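Local coordinates for protein trehalose-6-phosphate phosphatase (Candida albicans, PDB 5DXI) that belongs to the trehalose-phosphatase family of the HAD clan and holds a magnesium ion and a beryllium trifluoride ion in neighbouring sites, at residues Lys116-Asp119 with Ile120-Tyr124; Glu157-Met160 with Lys161-Asp165. One frame throughout, in Å; residues are numbered along the deposited sequence.

Contact 1 (Lys116-Asp119 with Ile120-Tyr124); sequences KVDD and IFKYY
Ile120 N gives a 3.1 Å hydrogen bond to Lys116 O one turn earlier, the i to i+4 pattern of an alpha-helix. Its CG1 lies beside its own backbone N (chi1 -67°), which brings that branch 3.2 Å from the same Lys116 O, with CD1 a little beyond. Lys116 starts off away from the second segment, and its ammonium makes a salt bridge with Glu170.

Phe121 repeats the backbone pattern, N to Val117 O at 2.8 Å, but adds the main side-chain contact of this turn. The two side chains run alongside each other, and Val117 CG1 comes over one face of the ring, displaced toward the rim nearest CE2, at 3.5 Å from that atom. This is a CH-pi contact, with CG1 3.9 Å from the ring centroid.

Lys122 N bonds to Asp118 O, again at 2.8 Å. Its extended chain crosses the Asp118 carboxylate, leaving NZ 4.2 Å from Asp118 OD2, too far for a salt bridge. A water off to one side bridges them, accepting from Lys122 NZ at 3.1 Å and giving a weak bond to Asp118 OD2. The stronger partner of Asp118 is Arg135, in a salt bridge through OD1, which probably steadies its negative charge.

Tyr123 N reaches Asp119 O by a longer bond. Tyr124 then receives CD2 of Tyr123 over the centre of one ring face.

Helices 113-126 and 149-165 cover the four-stranded antiparallel sheet, consistent with the alpha/beta cap of HAD phosphatases, apart from the core sheet with the magnesium site. Ile120 and Tyr124 pack on helix 149-165, Val117 and Phe121 on strand 181-186; Phe121 also meets Trp142. Lys122 touches strand 132-135, and helix 167-170 closes on Val117 and Ile120.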
loop_
_atom_site.group_PDB
_atom_site.type_symbol
_atom_site.label_atom_id
_atom_site.label_comp_id
_atom_site.label_asym_id
_atom_site.label_seq_id
_atom_site.Cartn_x
_atom_site.Cartn_y
_atom_site.Cartn_z
ATOM N N LYS A 116 -14.582 -16.086 -13.865
ATOM C CA LYS A 116 -15.057 -16.988 -12.836
ATOM C C LYS A 116 -15.237 -16.238 -11.517
ATOM O O LYS A 116 -16.214 -16.455 -10.808
ATOM C CB LYS A 116 -14.117 -18.179 -12.683
ATOM C CG LYS A 116 -14.152 -19.095 -13.904
ATOM C CD LYS A 116 -13.165 -20.248 -13.818
ATOM C CE LYS A 116 -13.238 -21.105 -15.085
ATOM N NZ LYS A 116 -12.123 -22.089 -15.145
ATOM N N VAL A 117 -14.293 -15.360 -11.193
ATOM C CA VAL A 117 -14.422 -14.528 -10.001
ATOM C C VAL A 117 -15.621 -13.584 -10.151
ATOM O O VAL A 117 -16.410 -13.417 -9.220
ATOM C CB VAL A 117 -13.128 -13.733 -9.729
ATOM C CG1 VAL A 117 -13.357 -12.657 -8.666
ATOM C CG2 VAL A 117 -12.016 -14.688 -9.303
ATOM N N ASP A 118 -15.745 -12.981 -11.330
ATOM C CA ASP A 118 -16.845 -12.082 -11.647
ATOM C C ASP A 118 -18.192 -12.773 -11.431
ATOM O O ASP A 118 -19.077 -12.229 -10.771
ATOM C CB ASP A 118 -16.730 -11.599 -13.095
ATOM C CG ASP A 118 -17.550 -10.346 -13.375
ATOM O OD1 ASP A 118 -18.071 -9.720 -12.430
ATOM O OD2 ASP A 118 -17.661 -9.981 -14.554
ATOM N N ASP A 119 -18.334 -13.972 -11.991
ATOM C CA ASP A 119 -19.540 -14.783 -11.827
ATOM C C ASP A 119 -19.856 -15.031 -10.359
ATOM O O ASP A 119 -21.007 -14.949 -9.936
ATOM C CB ASP A 119 -19.388 -16.119 -12.558
ATOM C CG ASP A 119 -19.505 -15.972 -14.064
ATOM O OD1 ASP A 119 -19.847 -14.864 -14.528
ATOM O OD2 ASP A 119 -19.240 -16.957 -14.782
ATOM N N ILE A 120 -18.829 -15.331 -9.581
ATOM C CA ILE A 120 -19.036 -15.604 -8.172
ATOM C C ILE A 120 -19.466 -14.317 -7.447
ATOM O O ILE A 120 -20.377 -14.343 -6.616
ATOM C CB ILE A 120 -17.769 -16.211 -7.537
ATOM C CG1 ILE A 120 -17.532 -17.606 -8.123
ATOM C CG2 ILE A 120 -17.889 -16.268 -6.016
ATOM C CD1 ILE A 120 -16.189 -18.231 -7.767
ATOM N N PHE A 121 -18.831 -13.196 -7.795
ATOM C CA PHE A 121 -19.162 -11.897 -7.214
ATOM C C PHE A 121 -20.594 -11.486 -7.568
ATOM O O PHE A 121 -21.290 -10.877 -6.756
ATOM C CB PHE A 121 -18.177 -10.813 -7.675
ATOM C CG PHE A 121 -16.878 -10.781 -6.889
ATOM C CD1 PHE A 121 -16.763 -11.451 -5.680
ATOM C CD2 PHE A 121 -15.772 -10.076 -7.371
ATOM C CE1 PHE A 121 -15.567 -11.426 -4.959
ATOM C CE2 PHE A 121 -14.572 -10.040 -6.651
ATOM C CZ PHE A 121 -14.472 -10.717 -5.448
ATOM N N LYS A 122 -21.029 -11.800 -8.785
ATOM C CA LYS A 122 -22.388 -11.457 -9.199
ATOM C C LYS A 122 -23.435 -12.172 -8.338
ATOM O O LYS A 122 -24.459 -11.588 -7.973
ATOM C CB LYS A 122 -22.601 -11.781 -10.679
ATOM C CG LYS A 122 -22.028 -10.740 -11.621
ATOM C CD LYS A 122 -22.216 -11.141 -13.073
ATOM C CE LYS A 122 -21.877 -9.998 -14.009
ATOM N NZ LYS A 122 -21.722 -10.470 -15.415
ATOM N N TYR A 123 -23.161 -13.428 -8.000
ATOM C CA TYR A 123 -24.035 -14.195 -7.118
ATOM C C TYR A 123 -24.159 -13.568 -5.732
ATOM O O TYR A 123 -25.262 -13.440 -5.196
ATOM C CB TYR A 123 -23.531 -15.636 -6.999
ATOM C CG TYR A 123 -24.267 -16.480 -5.975
ATOM C CD1 TYR A 123 -25.439 -17.152 -6.304
ATOM C CD2 TYR A 123 -23.761 -16.638 -4.686
ATOM C CE1 TYR A 123 -26.105 -17.932 -5.373
ATOM C CE2 TYR A 123 -24.418 -17.417 -3.746
ATOM C CZ TYR A 123 -25.589 -18.063 -4.095
ATOM O OH TYR A 123 -26.240 -18.839 -3.164
ATOM N N TYR A 124 -23.033 -13.184 -5.142
ATOM C CA TYR A 124 -23.067 -12.638 -3.796
ATOM C C TYR A 124 -23.539 -11.193 -3.797
ATOM O O TYR A 124 -24.079 -10.722 -2.802
ATOM C CB TYR A 124 -21.700 -12.775 -3.119
ATOM C CG TYR A 124 -21.417 -14.198 -2.710
ATOM C CD1 TYR A 124 -21.900 -14.702 -1.507
ATOM C CD2 TYR A 124 -20.682 -15.045 -3.529
ATOM C CE1 TYR A 124 -21.660 -16.004 -1.131
ATOM C CE2 TYR A 124 -20.433 -16.349 -3.160
ATOM C CZ TYR A 124 -20.925 -16.826 -1.962
ATOM O OH TYR A 124 -20.672 -18.127 -1.592
HETATM O O HOH W 1 -19.418 -12.548 -15.275
#

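Contact 2 (Glu157-Met160 with Lys161-Asp165); sequences EKCM and KELND
Lys161, Glu162, Leu163 and Asn164 each give an N-H to the carbonyl four residues back, from Glu157 to Met160, and the bond from Leu163 N to Cys159 O is the straightest at 170°, with a length of 3.0 Å. The same pair meets through its side chains. In Cys159, chi1 -178° sets SG beside the carbonyl carbon, and SG meets CD1 of Leu163, one turn on, at 3.8 Å.

Met160 and Asn164 leave the helix on one flank and run alongside each other. The bent chain of Met160 brings CE to 3.9 Å from Asn164 ND2. That amide nitrogen also stands 3.1 Å from Met160 O, at an angle too poor for a hydrogen bond.

Elsewhere Glu162, its chain extended, has OE1 hydrogen-bonded to Tyr124 OH of helix 113-126. Charges pair along the helix as well: Lys161 NZ forms a salt bridge with Asp165 OD2 at 3.6 Å, and Lys158 NZ a long one with Glu157 OE1.

This piece of helix is therefore split by chemistry, with sulfur and aliphatic groups packed against strands 173-178 and 181-186 (Val175, Ile182) and helix 113-126, and paired lysines and carboxylates on the exposed side, where they would partly offset one another.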
loop_
_atom_site.group_PDB
_atom_site.type_symbol
_atom_site.label_atom_id
_atom_site.label_comp_id
_atom_site.label_asym_id
_atom_site.label_seq_id
_atom_site.Cartn_x
_atom_site.Cartn_y
_atom_site.Cartn_z
ATOM N N GLU A 157 -18.047 -13.713 4.199
ATOM C CA GLU A 157 -17.326 -14.857 4.739
ATOM C C GLU A 157 -17.478 -16.098 3.874
ATOM O O GLU A 157 -16.530 -16.877 3.717
ATOM C CB GLU A 157 -17.805 -15.171 6.158
ATOM C CG GLU A 157 -17.334 -16.522 6.678
ATOM C CD GLU A 157 -17.459 -16.644 8.189
ATOM O OE1 GLU A 157 -18.452 -16.125 8.747
ATOM O OE2 GLU A 157 -16.577 -17.281 8.811
ATOM N N LYS A 158 -18.655 -16.270 3.283
ATOM C CA LYS A 158 -18.900 -17.476 2.510
ATOM C C LYS A 158 -18.538 -17.254 1.045
ATOM O O LYS A 158 -18.338 -18.210 0.293
ATOM C CB LYS A 158 -20.350 -17.938 2.680
ATOM C CG LYS A 158 -20.700 -18.170 4.163
ATOM C CD LYS A 158 -20.631 -19.659 4.545
ATOM C CE LYS A 158 -19.688 -19.902 5.737
ATOM N NZ LYS A 158 -19.838 -18.909 6.847
ATOM N N CYS A 159 -18.448 -15.993 0.637
ATOM C CA CYS A 159 -17.857 -15.689 -0.654
ATOM C C CYS A 159 -16.366 -16.013 -0.590
ATOM O O CYS A 159 -15.824 -16.619 -1.505
ATOM C CB CYS A 159 -18.088 -14.230 -1.042
ATOM S SG CYS A 159 -17.407 -13.808 -2.681
ATOM N N MET A 160 -15.727 -15.623 0.512
ATOM C CA MET A 160 -14.310 -15.880 0.743
ATOM C C MET A 160 -13.998 -17.365 0.678
ATOM O O MET A 160 -13.031 -17.789 0.046
ATOM C CB MET A 160 -13.898 -15.348 2.118
ATOM C CG MET A 160 -13.747 -13.841 2.212
ATOM S SD MET A 160 -12.295 -13.236 1.342
ATOM C CE MET A 160 -11.023 -14.254 2.122
ATOM N N LYS A 161 -14.834 -18.143 1.355
ATOM C CA LYS A 161 -14.720 -19.594 1.389
ATOM C C LYS A 161 -14.816 -20.201 -0.006
ATOM O O LYS A 161 -13.996 -21.038 -0.384
ATOM C CB LYS A 161 -15.813 -20.172 2.298
ATOM C CG LYS A 161 -15.836 -21.689 2.421
ATOM C CD LYS A 161 -14.558 -22.232 3.046
ATOM C CE LYS A 161 -14.672 -23.724 3.335
ATOM N NZ LYS A 161 -13.366 -24.306 3.741
ATOM N N GLU A 162 -15.813 -19.761 -0.769
ATOM C CA GLU A 162 -16.078 -20.334 -2.079
ATOM C C GLU A 162 -14.978 -20.029 -3.082
ATOM O O GLU A 162 -14.579 -20.903 -3.851
ATOM C CB GLU A 162 -17.412 -19.828 -2.623
ATOM C CG GLU A 162 -17.642 -20.206 -4.080
ATOM C CD GLU A 162 -19.053 -19.948 -4.545
ATOM O OE1 GLU A 162 -19.909 -19.602 -3.703
ATOM O OE2 GLU A 162 -19.304 -20.089 -5.764
ATOM N N LEU A 163 -14.494 -18.789 -3.077
ATOM C CA LEU A 163 -13.398 -18.400 -3.961
ATOM C C LEU A 163 -12.172 -19.235 -3.654
ATOM O O LEU A 163 -11.508 -19.737 -4.563
ATOM C CB LEU A 163 -13.076 -16.913 -3.805
ATOM C CG LEU A 163 -14.103 -15.952 -4.392
ATOM C CD1 LEU A 163 -13.864 -14.540 -3.895
ATOM C CD2 LEU A 163 -14.017 -16.001 -5.914
ATOM N N ASN A 164 -11.906 -19.407 -2.361
ATOM C CA ASN A 164 -10.734 -20.127 -1.885
ATOM C C ASN A 164 -10.806 -21.634 -2.150
ATOM O O ASN A 164 -9.784 -22.309 -2.199
ATOM C CB ASN A 164 -10.540 -19.877 -0.384
ATOM C CG ASN A 164 -9.761 -18.604 -0.100
ATOM O OD1 ASN A 164 -8.843 -18.249 -0.834
ATOM N ND2 ASN A 164 -10.113 -17.923 0.981
ATOM N N ASP A 165 -12.017 -22.159 -2.316
ATOM C CA ASP A 165 -12.193 -23.583 -2.587
ATOM C C ASP A 165 -12.244 -23.892 -4.076
ATOM O O ASP A 165 -12.059 -25.040 -4.477
ATOM C CB ASP A 165 -13.464 -24.106 -1.918
ATOM C CG ASP A 165 -13.310 -24.271 -0.415
ATOM O OD1 ASP A 165 -12.187 -24.579 0.058
ATOM O OD2 ASP A 165 -14.321 -24.072 0.290
#

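Overall arrangement
Contacts 1 and 2 are two-turn pieces of two adjoining helices, 113-126 and 149-165, their centres 11 Å apart and both far from the centre of the chain. Each has a buried side and an exposed one, and each lays its buried side on the antiparallel sheet through Ile182. They meet directly: Ile120 CD1 packs on Leu163 CD2 at 3.6 Å, and Tyr124 OH probably also bonds to Lys158 O. Contact 1 buries an aromatic ring under a valine methyl, contact 2 sulfur and aliphatic groups. Contact 2 pairs its charges within its own helix, one salt bridge being long, while contact 1 sends its salt bridges to Arg135 and Glu170 and links Asp118 to Lys122 through water.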